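Side-chain contacts in type IV pilus biogenesis factor PilY1 (PDB 3HX6), which helps assemble type IV pili, supports twitching motility and adhesion to host cells, and probably uses calcium binding and release to regulate pilus retraction: residues A[316-321]-A[347-352]; A[342-347]-A[432-437]; A[249-254]-A[276-281]; A[239-244]-A[270-275]. The protein carries 3 engineered substitutions. One frame throughout, in Å; residues are numbered along the deposited sequence.

Contact 1. Residues A[316-321]-A[347-352]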
loop_
_atom_site.group_PDB
_atom_site.type_symbol
_atom_site.label_atom_id
_atom_site.label_comp_id
_atom_site.label_asym_id
_atom_site.label_seq_id
_atom_site.Cartn_x
_atom_site.Cartn_y
_atom_site.Cartn_z
ATOM N N TYR A 316 -11.261 -31.998 14.777
ATOM C CA TYR A 316 -12.578 -32.211 14.197
ATOM C C TYR A 316 -12.495 -33.195 13.023
ATOM O O TYR A 316 -11.430 -33.384 12.432
ATOM C CB TYR A 316 -13.102 -30.851 13.707
ATOM C CG TYR A 316 -14.555 -30.818 13.304
ATOM C CD1 TYR A 316 -14.940 -30.949 11.967
ATOM C CD2 TYR A 316 -15.555 -30.676 14.268
ATOM C CE1 TYR A 316 -16.297 -30.942 11.601
ATOM C CE2 TYR A 316 -16.904 -30.668 13.915
ATOM C CZ TYR A 316 -17.269 -30.800 12.589
ATOM O OH TYR A 316 -18.608 -30.788 12.263
ATOM N N SER A 317 -13.617 -33.838 12.708
ATOM C CA SER A 317 -13.692 -34.763 11.576
ATOM C C SER A 317 -14.916 -34.341 10.773
ATOM O O SER A 317 -16.055 -34.478 11.232
ATOM C CB SER A 317 -13.842 -36.205 12.052
ATOM O OG SER A 317 -12.657 -36.655 12.676
ATOM N N ALA A 318 -14.665 -33.819 9.578
ATOM C CA ALA A 318 -15.711 -33.320 8.695
ATOM C C ALA A 318 -16.493 -34.369 7.911
ATOM O O ALA A 318 -15.919 -35.170 7.176
ATOM C CB ALA A 318 -15.105 -32.298 7.717
ATOM N N VAL A 319 -17.812 -34.337 8.074
ATOM C CA VAL A 319 -18.714 -35.234 7.362
ATOM C C VAL A 319 -19.883 -34.389 6.870
ATOM O O VAL A 319 -20.258 -33.402 7.514
ATOM C CB VAL A 319 -19.266 -36.363 8.274
ATOM C CG1 VAL A 319 -18.120 -37.235 8.767
ATOM C CG2 VAL A 319 -20.038 -35.766 9.449
ATOM N N ASP A 320 -20.453 -34.752 5.726
ATOM C CA ASP A 320 -21.578 -33.991 5.205
ATOM C C ASP A 320 -22.825 -34.234 6.050
ATOM O O ASP A 320 -22.754 -34.841 7.126
ATOM C CB ASP A 320 -21.859 -34.352 3.743
ATOM C CG ASP A 320 -22.041 -35.840 3.529
ATOM O OD1 ASP A 320 -22.592 -36.514 4.427
ATOM O OD2 ASP A 320 -21.641 -36.330 2.453
ATOM N N SER A 321 -23.959 -33.746 5.552
ATOM C CA SER A 321 -25.251 -33.877 6.224
ATOM C C SER A 321 -25.625 -35.336 6.455
ATOM O O SER A 321 -26.206 -35.677 7.481
ATOM C CB SER A 321 -26.351 -33.229 5.376
ATOM O OG SER A 321 -25.931 -31.988 4.847
ATOM N N PHE A 347 -11.857 -23.957 8.174
ATOM C CA PHE A 347 -11.419 -24.828 7.090
ATOM C C PHE A 347 -12.604 -25.255 6.237
ATOM O O PHE A 347 -13.728 -25.376 6.731
ATOM C CB PHE A 347 -10.696 -26.066 7.644
ATOM C CG PHE A 347 -11.471 -26.797 8.707
ATOM C CD1 PHE A 347 -11.517 -26.311 10.007
ATOM C CD2 PHE A 347 -12.163 -27.967 8.404
ATOM C CE1 PHE A 347 -12.242 -26.983 10.997
ATOM C CE2 PHE A 347 -12.890 -28.644 9.388
ATOM C CZ PHE A 347 -12.928 -28.150 10.684
ATOM N N GLY A 348 -12.346 -25.464 4.950
ATOM C CA GLY A 348 -13.397 -25.873 4.034
ATOM C C GLY A 348 -13.048 -27.205 3.410
ATOM O O GLY A 348 -11.877 -27.594 3.376
ATOM N N THR A 349 -14.048 -27.906 2.891
ATOM C CA THR A 349 -13.787 -29.211 2.318
ATOM C C THR A 349 -13.824 -29.212 0.797
ATOM O O THR A 349 -14.410 -28.327 0.172
ATOM C CB THR A 349 -14.785 -30.249 2.871
ATOM O OG1 THR A 349 -16.112 -29.912 2.451
ATOM C CG2 THR A 349 -14.739 -30.252 4.403
ATOM N N GLY A 350 -13.187 -30.223 0.219
ATOM C CA GLY A 350 -13.132 -30.362 -1.223
ATOM C C GLY A 350 -11.860 -31.080 -1.639
ATOM O O GLY A 350 -10.908 -31.172 -0.864
ATOM N N LYS A 351 -11.854 -31.620 -2.853
ATOM C CA LYS A 351 -10.684 -32.308 -3.380
ATOM C C LYS A 351 -10.776 -32.183 -4.892
ATOM O O LYS A 351 -11.857 -32.299 -5.468
ATOM C CB LYS A 351 -10.633 -33.772 -2.908
ATOM C CG LYS A 351 -11.495 -34.774 -3.638
ATOM C CD LYS A 351 -11.336 -36.147 -2.967
ATOM C CE LYS A 351 -11.957 -37.267 -3.780
ATOM N NZ LYS A 351 -11.177 -37.545 -5.017
ATOM N N TYR A 352 -9.639 -31.938 -5.529
ATOM C CA TYR A 352 -9.612 -31.693 -6.962
ATOM C C TYR A 352 -8.378 -32.265 -7.656
ATOM O O TYR A 352 -8.148 -31.964 -8.826
ATOM C CB TYR A 352 -9.618 -30.172 -7.148
ATOM C CG TYR A 352 -10.141 -29.628 -8.455
ATOM C CD1 TYR A 352 -9.615 -28.451 -8.981
ATOM C CD2 TYR A 352 -11.213 -30.226 -9.119
ATOM C CE1 TYR A 352 -10.140 -27.874 -10.127
ATOM C CE2 TYR A 352 -11.750 -29.647 -10.276
ATOM C CZ TYR A 352 -11.205 -28.469 -10.767
ATOM O OH TYR A 352 -11.712 -27.866 -11.896
#
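Tyr-316 swings CG opposite its own backbone N (chi1 -169°), while Phe-347 holds CG between N and the carbonyl carbon (chi1 51°), and these two settings send the side chains to meet at about a right angle. The meeting joins the outer strand 307-317 of one propeller sheet to strand 343-348 of the next. CZ of the Phe-347 ring lies 3.7 Å from CD1 of Tyr-316, with CE2 of Phe-347 following at 4.0 Å from that same CD1. The tyrosine atom sits at the edge of the phenylalanine ring, in its plane, yet the pair as a whole is oblique: the centroids are 6.0 Å apart and the planes 58° apart. Tyr-369, on the neighbouring strand 367-373, brings its own ring against both aromatics.

A smaller touch follows two residues farther along each chain. Thr-349 turns CG2 beside its backbone N, where the methyl comes within 3.9 Å of Ala-318 CB. The branching of threonine thus divides its work, for OG1 is hydrogen-bonded to Gln-366 and to the backbone N of Thr-367.

No hydrogen bond crosses between 316-321 and 347-352. The seam illustrates how adjacent propeller sheets can be joined by shape: its cohesion here comes from van der Waals and hydrophobic contact among buried groups, while the hydroxyl of Thr-349 is satisfied where the neighbouring strand begins.

Contact 2. Residues A[342-347]-A[432-437]; sequences GYIVIF and SGWYLD
Ile-346 and Ile-344 reach over a strand to the indole of Trp-434 in the mixed beta sheet that follows the four-stranded sheets of the PilY1 propeller. Strands 343-348 and 433-437 are not direct neighbours. Strand 367-373 runs between them, antiparallel to each, and the side chains make the connection above it; Leu-368 of that middle strand also packs on the tryptophan.

The tight part lies at the benzene end of the indole. Ile-346 brings three carbons there: CG2 stands 3.9 Å from Trp-434 CH2, whereas CG1 and CD1 each lie 4.0 Å from CZ2 of the same ring. With CG2 anti to the backbone N and CG1 beside it (chi1 -55°), both branches of the isoleucine can face the indole together. Ile-346 crosses the indole at a slant; the CG2 methyls of both isoleucines lie neither squarely over its face nor at its edge.

The looser part is at the pyrrole end. Ile-344, crossing the tryptophan at about a right angle, offers a single methyl, and Trp-422 from a loop also touches it. This end is slack only by comparison, since all three touching residues are buried and neither end is a solvent face.

The example shows a large side chain tying together strands that share no backbone bonds. Trp-434 can do so because chi1 of 51° turns its ring back toward 342-347. Its polar atom has a partner of its own, the carbonyl O of Pro-485, and at that nitrogen the Ile-344 methyl makes its approach: CG2 to Trp-434 NE1, 4.2 Å.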
loop_
_atom_site.group_PDB
_atom_site.type_symbol
_atom_site.label_atom_id
_atom_site.label_comp_id
_atom_site.label_asym_id
_atom_site.label_seq_id
_atom_site.Cartn_x
_atom_site.Cartn_y
_atom_site.Cartn_z
ATOM N N GLY A 342 -8.514 -19.002 23.214
ATOM C CA GLY A 342 -8.441 -19.928 22.102
ATOM C C GLY A 342 -8.637 -19.272 20.748
ATOM O O GLY A 342 -8.663 -18.039 20.627
ATOM N N TYR A 343 -8.774 -20.103 19.723
ATOM C CA TYR A 343 -8.938 -19.610 18.364
ATOM C C TYR A 343 -10.004 -20.368 17.604
ATOM O O TYR A 343 -10.303 -21.524 17.906
ATOM C CB TYR A 343 -7.628 -19.748 17.581
ATOM C CG TYR A 343 -6.593 -18.692 17.878
ATOM C CD1 TYR A 343 -5.813 -18.752 19.030
ATOM C CD2 TYR A 343 -6.386 -17.632 16.993
ATOM C CE1 TYR A 343 -4.848 -17.783 19.293
ATOM C CE2 TYR A 343 -5.426 -16.655 17.248
ATOM C CZ TYR A 343 -4.660 -16.741 18.401
ATOM O OH TYR A 343 -3.699 -15.789 18.652
ATOM N N ILE A 344 -10.574 -19.703 16.610
ATOM C CA ILE A 344 -11.564 -20.336 15.767
ATOM C C ILE A 344 -10.773 -20.830 14.565
ATOM O O ILE A 344 -10.138 -20.046 13.864
ATOM C CB ILE A 344 -12.659 -19.332 15.328
ATOM C CG1 ILE A 344 -13.444 -18.869 16.560
ATOM C CG2 ILE A 344 -13.594 -19.986 14.300
ATOM C CD1 ILE A 344 -14.467 -17.785 16.288
ATOM N N VAL A 345 -10.785 -22.139 14.356
ATOM C CA VAL A 345 -10.074 -22.747 13.242
ATOM C C VAL A 345 -11.043 -22.873 12.075
ATOM O O VAL A 345 -12.044 -23.583 12.157
ATOM C CB VAL A 345 -9.537 -24.134 13.630
ATOM C CG1 VAL A 345 -8.661 -24.686 12.517
ATOM C CG2 VAL A 345 -8.754 -24.034 14.940
ATOM N N ILE A 346 -10.749 -22.174 10.987
ATOM C CA ILE A 346 -11.622 -22.193 9.821
ATOM C C ILE A 346 -11.042 -23.052 8.703
ATOM O O ILE A 346 -9.878 -22.908 8.335
ATOM C CB ILE A 346 -11.855 -20.753 9.304
ATOM C CG1 ILE A 346 -12.405 -19.890 10.448
ATOM C CG2 ILE A 346 -12.809 -20.769 8.117
ATOM C CD1 ILE A 346 -12.544 -18.419 10.120
ATOM N N PHE A 347 -11.857 -23.957 8.174
ATOM C CA PHE A 347 -11.419 -24.828 7.090
ATOM C C PHE A 347 -12.604 -25.255 6.237
ATOM O O PHE A 347 -13.728 -25.376 6.731
ATOM C CB PHE A 347 -10.696 -26.066 7.644
ATOM C CG PHE A 347 -11.471 -26.797 8.707
ATOM C CD1 PHE A 347 -11.517 -26.311 10.007
ATOM C CD2 PHE A 347 -12.163 -27.967 8.404
ATOM C CE1 PHE A 347 -12.242 -26.983 10.997
ATOM C CE2 PHE A 347 -12.890 -28.644 9.388
ATOM C CZ PHE A 347 -12.928 -28.150 10.684
ATOM N N SER A 432 -19.674 -24.863 19.777
ATOM C CA SER A 432 -18.229 -24.786 19.621
ATOM C C SER A 432 -17.808 -24.260 18.267
ATOM O O SER A 432 -16.631 -24.309 17.910
ATOM C CB SER A 432 -17.597 -26.150 19.864
ATOM O OG SER A 432 -17.709 -26.497 21.233
ATOM N N GLY A 433 -18.768 -23.745 17.512
ATOM C CA GLY A 433 -18.426 -23.215 16.211
ATOM C C GLY A 433 -19.596 -23.062 15.269
ATOM O O GLY A 433 -20.744 -22.866 15.686
ATOM N N TRP A 434 -19.291 -23.174 13.983
ATOM C CA TRP A 434 -20.293 -23.017 12.952
ATOM C C TRP A 434 -19.908 -23.773 11.696
ATOM O O TRP A 434 -18.792 -24.266 11.578
ATOM C CB TRP A 434 -20.448 -21.530 12.616
ATOM C CG TRP A 434 -19.129 -20.810 12.320
ATOM C CD1 TRP A 434 -18.427 -20.001 13.169
ATOM C CD2 TRP A 434 -18.417 -20.788 11.071
ATOM N NE1 TRP A 434 -17.329 -19.466 12.527
ATOM C CE2 TRP A 434 -17.301 -19.933 11.238
ATOM C CE3 TRP A 434 -18.615 -21.402 9.827
ATOM C CZ2 TRP A 434 -16.391 -19.676 10.206
ATOM C CZ3 TRP A 434 -17.703 -21.146 8.796
ATOM C CH2 TRP A 434 -16.610 -20.289 8.997
ATOM N N TYR A 435 -20.851 -23.872 10.767
ATOM C CA TYR A 435 -20.593 -24.523 9.494
ATOM C C TYR A 435 -21.492 -23.905 8.440
ATOM O O TYR A 435 -22.537 -23.343 8.750
ATOM C CB TYR A 435 -20.811 -26.040 9.567
ATOM C CG TYR A 435 -22.250 -26.495 9.707
ATOM C CD1 TYR A 435 -22.831 -26.664 10.963
ATOM C CD2 TYR A 435 -23.017 -26.803 8.579
ATOM C CE1 TYR A 435 -24.143 -27.138 11.094
ATOM C CE2 TYR A 435 -24.327 -27.273 8.698
ATOM C CZ TYR A 435 -24.880 -27.438 9.957
ATOM O OH TYR A 435 -26.169 -27.903 10.079
ATOM N N LEU A 436 -21.060 -23.986 7.193
ATOM C CA LEU A 436 -21.811 -23.437 6.080
ATOM C C LEU A 436 -21.616 -24.389 4.910
ATOM O O LEU A 436 -20.510 -24.520 4.410
ATOM C CB LEU A 436 -21.263 -22.049 5.717
ATOM C CG LEU A 436 -21.784 -21.362 4.447
ATOM C CD1 LEU A 436 -23.253 -21.003 4.625
ATOM C CD2 LEU A 436 -20.966 -20.100 4.165
ATOM N N ASP A 437 -22.676 -25.069 4.488
ATOM C CA ASP A 437 -22.554 -25.971 3.352
ATOM C C ASP A 437 -22.505 -25.105 2.096
ATOM O O ASP A 437 -23.248 -24.124 1.973
ATOM C CB ASP A 437 -23.741 -26.940 3.284
ATOM C CG ASP A 437 -23.698 -28.005 4.377
ATOM O OD1 ASP A 437 -22.706 -28.759 4.449
ATOM O OD2 ASP A 437 -24.660 -28.091 5.168
#

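Contact 3. Residues A[249-254]-A[276-281]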
loop_
_atom_site.group_PDB
_atom_site.type_symbol
_atom_site.label_atom_id
_atom_site.label_comp_id
_atom_site.label_asym_id
_atom_site.label_seq_id
_atom_site.Cartn_x
_atom_site.Cartn_y
_atom_site.Cartn_z
ATOM N N ASN A 249 -5.677 -42.109 2.815
ATOM C CA ASN A 249 -5.529 -40.828 3.494
ATOM C C ASN A 249 -4.269 -40.131 2.988
ATOM O O ASN A 249 -3.443 -40.733 2.300
ATOM C CB ASN A 249 -5.445 -41.001 5.018
ATOM C CG ASN A 249 -5.865 -39.735 5.771
ATOM O OD1 ASN A 249 -6.217 -38.727 5.156
ATOM N ND2 ASN A 249 -5.835 -39.787 7.105
ATOM N N GLY A 250 -4.142 -38.857 3.341
ATOM C CA GLY A 250 -3.008 -38.048 2.940
ATOM C C GLY A 250 -3.209 -36.712 3.629
ATOM O O GLY A 250 -4.346 -36.243 3.732
ATOM N N LEU A 251 -2.138 -36.100 4.120
ATOM C CA LEU A 251 -2.281 -34.823 4.807
ATOM C C LEU A 251 -2.184 -33.667 3.815
ATOM O O LEU A 251 -1.344 -33.685 2.925
ATOM C CB LEU A 251 -1.208 -34.669 5.888
ATOM C CG LEU A 251 -1.490 -33.523 6.862
ATOM C CD1 LEU A 251 -2.744 -33.869 7.672
ATOM C CD2 LEU A 251 -0.307 -33.311 7.788
ATOM N N SER A 252 -3.033 -32.658 3.985
ATOM C CA SER A 252 -3.048 -31.509 3.082
ATOM C C SER A 252 -2.249 -30.308 3.586
ATOM O O SER A 252 -1.454 -30.430 4.521
ATOM C CB SER A 252 -4.495 -31.095 2.808
ATOM O OG SER A 252 -5.224 -32.186 2.268
ATOM N N SER A 253 -2.480 -29.152 2.961
ATOM C CA SER A 253 -1.782 -27.911 3.293
ATOM C C SER A 253 -1.929 -27.492 4.748
ATOM O O SER A 253 -3.039 -27.326 5.253
ATOM C CB SER A 253 -2.284 -26.774 2.397
ATOM O OG SER A 253 -2.352 -27.186 1.044
ATOM N N PRO A 254 -0.801 -27.295 5.446
ATOM C CA PRO A 254 -0.916 -26.888 6.850
ATOM C C PRO A 254 -0.951 -25.379 7.025
ATOM O O PRO A 254 -0.546 -24.627 6.132
ATOM C CB PRO A 254 0.338 -27.482 7.477
ATOM C CG PRO A 254 1.349 -27.289 6.375
ATOM C CD PRO A 254 0.579 -27.698 5.120
ATOM N N ASN A 276 -10.296 -35.175 8.433
ATOM C CA ASN A 276 -9.870 -34.874 9.793
ATOM C C ASN A 276 -9.076 -33.576 9.799
ATOM O O ASN A 276 -8.232 -33.364 8.934
ATOM C CB ASN A 276 -8.979 -35.988 10.339
ATOM C CG ASN A 276 -9.660 -37.331 10.317
ATOM O OD1 ASN A 276 -10.625 -37.559 11.046
ATOM N ND2 ASN A 276 -9.167 -38.232 9.469
ATOM N N LEU A 277 -9.353 -32.705 10.765
ATOM C CA LEU A 277 -8.608 -31.454 10.883
ATOM C C LEU A 277 -7.659 -31.704 12.052
ATOM O O LEU A 277 -8.074 -31.747 13.214
ATOM C CB LEU A 277 -9.548 -30.280 11.186
ATOM C CG LEU A 277 -9.011 -28.846 11.038
ATOM C CD1 LEU A 277 -7.864 -28.606 12.012
ATOM C CD2 LEU A 277 -8.561 -28.607 9.603
ATOM N N TRP A 278 -6.383 -31.881 11.740
ATOM C CA TRP A 278 -5.393 -32.170 12.766
ATOM C C TRP A 278 -4.641 -30.957 13.277
ATOM O O TRP A 278 -4.474 -29.978 12.560
ATOM C CB TRP A 278 -4.343 -33.149 12.230
ATOM C CG TRP A 278 -4.895 -34.416 11.678
ATOM C CD1 TRP A 278 -5.140 -34.704 10.366
ATOM C CD2 TRP A 278 -5.287 -35.569 12.426
ATOM N NE1 TRP A 278 -5.663 -35.976 10.249
ATOM C CE2 TRP A 278 -5.764 -36.528 11.500
ATOM C CE3 TRP A 278 -5.282 -35.888 13.794
ATOM C CZ2 TRP A 278 -6.234 -37.786 11.897
ATOM C CZ3 TRP A 278 -5.748 -37.145 14.192
ATOM C CH2 TRP A 278 -6.218 -38.078 13.243
ATOM N N ARG A 279 -4.208 -31.022 14.532
ATOM C CA ARG A 279 -3.368 -29.970 15.074
ATOM C C ARG A 279 -2.121 -30.702 15.539
ATOM O O ARG A 279 -2.188 -31.860 15.973
ATOM C CB ARG A 279 -3.984 -29.231 16.259
ATOM C CG ARG A 279 -3.227 -27.919 16.522
ATOM C CD ARG A 279 -3.639 -27.224 17.810
ATOM N NE ARG A 279 -3.073 -27.870 18.989
ATOM C CZ ARG A 279 -3.302 -27.465 20.234
ATOM N NH1 ARG A 279 -4.088 -26.417 20.458
ATOM N NH2 ARG A 279 -2.738 -28.096 21.254
ATOM N N PHE A 280 -0.985 -30.029 15.432
ATOM C CA PHE A 280 0.288 -30.595 15.828
ATOM C C PHE A 280 0.945 -29.593 16.760
ATOM O O PHE A 280 0.906 -28.392 16.505
ATOM C CB PHE A 280 1.175 -30.801 14.595
ATOM C CG PHE A 280 0.561 -31.692 13.539
ATOM C CD1 PHE A 280 0.873 -33.044 13.483
ATOM C CD2 PHE A 280 -0.334 -31.169 12.601
ATOM C CE1 PHE A 280 0.306 -33.875 12.507
ATOM C CE2 PHE A 280 -0.910 -31.986 11.620
ATOM C CZ PHE A 280 -0.588 -33.344 11.574
ATOM N N ASP A 281 1.518 -30.086 17.852
ATOM C CA ASP A 281 2.206 -29.231 18.805
ATOM C C ASP A 281 3.644 -29.144 18.324
ATOM O O ASP A 281 4.333 -30.163 18.238
ATOM C CB ASP A 281 2.193 -29.845 20.207
ATOM C CG ASP A 281 0.814 -29.821 20.857
ATOM O OD1 ASP A 281 0.675 -30.402 21.955
ATOM O OD2 ASP A 281 -0.122 -29.227 20.281
#
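Leu-251 and two aromatics of one strand, Trp-278 and Phe-280, pack together in a four-stranded antiparallel blade of the propeller, meeting across strand 267-272, which separates their two strands.

Apolar contact carries the join. The fork of Leu-251 is shared between the rings: CD1 comes 3.7 Å from Trp-278 CD1, and CD2 comes 3.8 Å from Phe-280 CZ. Neither methyl sits squarely on a face or at an edge. Setting CG of Leu-251 anti to the backbone N (chi1 -166°) points the fork at both rings, which stand two residues apart, separated by Arg-279, and so project from the same side. Leu-225 of the preceding blade touches Leu-251 and Phe-280, extending this core between blades. The bound calcium is about 14 Å from the Phe-280 side chain, so the core is not part of the metal site.

Hydrogen bonds act around the core, with none running directly from 249-254 to 276-281. Instead, Asp-272 OD1 on the intervening strand accepts from both Trp-278 NE1 and Asn-249 ND2, bridging the two sides at one buried residue.

Charge pairing involves Arg-279, whose NH1 reaches Asp-373 outside the segment. Within its own strand, NH2 forms a salt bridge to the syn side of Asp-281 OD2 at 3.0 Å.

Contact 4. Residues A[239-244]-A[270-275]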
loop_
_atom_site.group_PDB
_atom_site.type_symbol
_atom_site.label_atom_id
_atom_site.label_comp_id
_atom_site.label_asym_id
_atom_site.label_seq_id
_atom_site.Cartn_x
_atom_site.Cartn_y
_atom_site.Cartn_z
ATOM N N LEU A 239 5.419 -36.370 11.463
ATOM C CA LEU A 239 4.397 -36.541 12.481
ATOM C C LEU A 239 3.217 -37.280 11.870
ATOM O O LEU A 239 2.322 -36.674 11.274
ATOM C CB LEU A 239 3.957 -35.175 13.012
ATOM C CG LEU A 239 4.725 -34.558 14.185
ATOM C CD1 LEU A 239 6.143 -35.080 14.249
ATOM C CD2 LEU A 239 4.694 -33.039 14.057
ATOM N N GLU A 240 3.229 -38.599 12.018
ATOM C CA GLU A 240 2.168 -39.415 11.468
ATOM C C GLU A 240 0.909 -39.269 12.291
ATOM O O GLU A 240 0.942 -39.107 13.507
ATOM C CB GLU A 240 2.557 -40.896 11.413
ATOM C CG GLU A 240 1.607 -41.701 10.525
ATOM C CD GLU A 240 1.839 -43.198 10.589
ATOM O OE1 GLU A 240 2.991 -43.637 10.379
ATOM O OE2 GLU A 240 0.865 -43.936 10.847
ATOM N N VAL A 241 -0.203 -39.333 11.591
ATOM C CA VAL A 241 -1.506 -39.211 12.184
ATOM C C VAL A 241 -2.198 -40.543 11.896
ATOM O O VAL A 241 -1.947 -41.145 10.856
ATOM C CB VAL A 241 -2.202 -38.009 11.520
ATOM C CG1 VAL A 241 -3.389 -38.457 10.707
ATOM C CG2 VAL A 241 -2.515 -36.980 12.557
ATOM N N THR A 242 -3.038 -41.019 12.814
ATOM C CA THR A 242 -3.716 -42.300 12.596
ATOM C C THR A 242 -4.978 -42.177 11.750
ATOM O O THR A 242 -5.038 -42.707 10.640
ATOM C CB THR A 242 -4.091 -42.981 13.933
ATOM O OG1 THR A 242 -2.906 -43.202 14.707
ATOM C CG2 THR A 242 -4.770 -44.322 13.679
ATOM N N GLY A 243 -5.976 -41.470 12.268
ATOM C CA GLY A 243 -7.221 -41.308 11.539
ATOM C C GLY A 243 -7.900 -42.657 11.382
ATOM O O GLY A 243 -7.712 -43.553 12.203
ATOM N N ARG A 244 -8.687 -42.803 10.323
ATOM C CA ARG A 244 -9.382 -44.058 10.047
ATOM C C ARG A 244 -8.455 -44.922 9.193
ATOM O O ARG A 244 -8.008 -44.492 8.138
ATOM C CB ARG A 244 -10.683 -43.767 9.298
ATOM C CG ARG A 244 -11.658 -42.881 10.071
ATOM C CD ARG A 244 -12.320 -41.882 9.136
ATOM N NE ARG A 244 -12.877 -42.558 7.976
ATOM C CZ ARG A 244 -13.134 -41.976 6.812
ATOM N NH1 ARG A 244 -12.887 -40.684 6.629
ATOM N NH2 ARG A 244 -13.639 -42.699 5.826
ATOM N N ALA A 270 -3.812 -28.840 9.991
ATOM C CA ALA A 270 -3.920 -29.355 8.637
ATOM C C ALA A 270 -5.026 -30.393 8.515
ATOM O O ALA A 270 -5.201 -31.234 9.395
ATOM C CB ALA A 270 -2.572 -29.971 8.210
ATOM N N GLY A 271 -5.781 -30.323 7.427
ATOM C CA GLY A 271 -6.830 -31.300 7.213
ATOM C C GLY A 271 -6.239 -32.430 6.391
ATOM O O GLY A 271 -5.090 -32.337 5.944
ATOM N N ASP A 272 -6.992 -33.509 6.207
ATOM C CA ASP A 272 -6.498 -34.619 5.410
ATOM C C ASP A 272 -7.592 -35.112 4.457
ATOM O O ASP A 272 -8.714 -34.597 4.473
ATOM C CB ASP A 272 -5.984 -35.749 6.316
ATOM C CG ASP A 272 -7.084 -36.409 7.134
ATOM O OD1 ASP A 272 -6.736 -37.150 8.086
ATOM O OD2 ASP A 272 -8.282 -36.203 6.832
ATOM N N LEU A 273 -7.260 -36.086 3.617
ATOM C CA LEU A 273 -8.219 -36.622 2.659
ATOM C C LEU A 273 -9.413 -37.264 3.344
ATOM O O LEU A 273 -10.472 -37.415 2.741
ATOM C CB LEU A 273 -7.546 -37.653 1.745
ATOM C CG LEU A 273 -6.432 -37.123 0.838
ATOM C CD1 LEU A 273 -5.866 -38.261 -0.002
ATOM C CD2 LEU A 273 -6.985 -36.019 -0.058
ATOM N N GLN A 274 -9.242 -37.633 4.608
ATOM C CA GLN A 274 -10.316 -38.269 5.364
ATOM C C GLN A 274 -11.259 -37.285 6.029
ATOM O O GLN A 274 -12.256 -37.686 6.632
ATOM C CB GLN A 274 -9.733 -39.204 6.418
ATOM C CG GLN A 274 -9.398 -40.580 5.876
ATOM C CD GLN A 274 -8.731 -41.456 6.904
ATOM O OE1 GLN A 274 -8.823 -41.201 8.106
ATOM N NE2 GLN A 274 -8.063 -42.510 6.444
ATOM N N GLY A 275 -10.942 -36.001 5.923
ATOM C CA GLY A 275 -11.784 -34.987 6.525
ATOM C C GLY A 275 -11.412 -34.643 7.951
ATOM O O GLY A 275 -12.134 -33.905 8.623
#
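Gln-274, in the type I beta turn of the hairpin that joins two strands of a propeller blade, grips the backbone of Arg-244, which follows the last strand of the preceding blade. The glutamine starts with CG anti to its carbonyl carbon and runs on extended (chi2 176°), carrying the amide across the gap. There it uses both ends on one residue: OE1 accepts from Arg-244 N at 2.7 Å, and NE2 donates to Arg-244 O at 2.6 Å. The second bond lies in the plane of the arginine carbonyl, although that oxygen is tilted from the plane of the amide. Two bonds fix the rotation of the amide.

Arg-244 answers with a bent chain. Its chi2 of 140° departs from a staggered value, and a further turn at chi3 folds the arm back so that it slides past the glutamine in the opposite direction. The aliphatic part of Gln-274 then lies over one face of the guanidinium, CG being 4.1 Å from Arg-244 CZ. At the start of the turn, Asp-272 OD2 weakly accepts from Gln-274 N, while its OD1 takes the indole N-H of Trp-278. At the guanidinium edge, in its plane, Gln-274 O stands 3.1 Å from Arg-244 NH1.

Contacts 3 and 4 share one propeller blade, where strand 267-272 of contact 4 runs between the two strands of contact 3, and the hydrogen bond from Trp-278 to Asp-272 ties them together. Contact 1 takes up that blade's outer strand, next to 276-281, and passes to the following sheet; contact 2 continues within it, sharing Phe-347 and strand 343-348. Contacts 1, 2 and 3 are buried and joined across by apolar groups. Contact 4 is also largely buried, but has the exposed Arg-244 at its margin and relies on hydrogen bonds to backbone. Contacts 2 and 3 span second-neighbour strands of one sheet, whereas contacts 1 and 4 join different sheets, one by rings and methyls, the other by an amide.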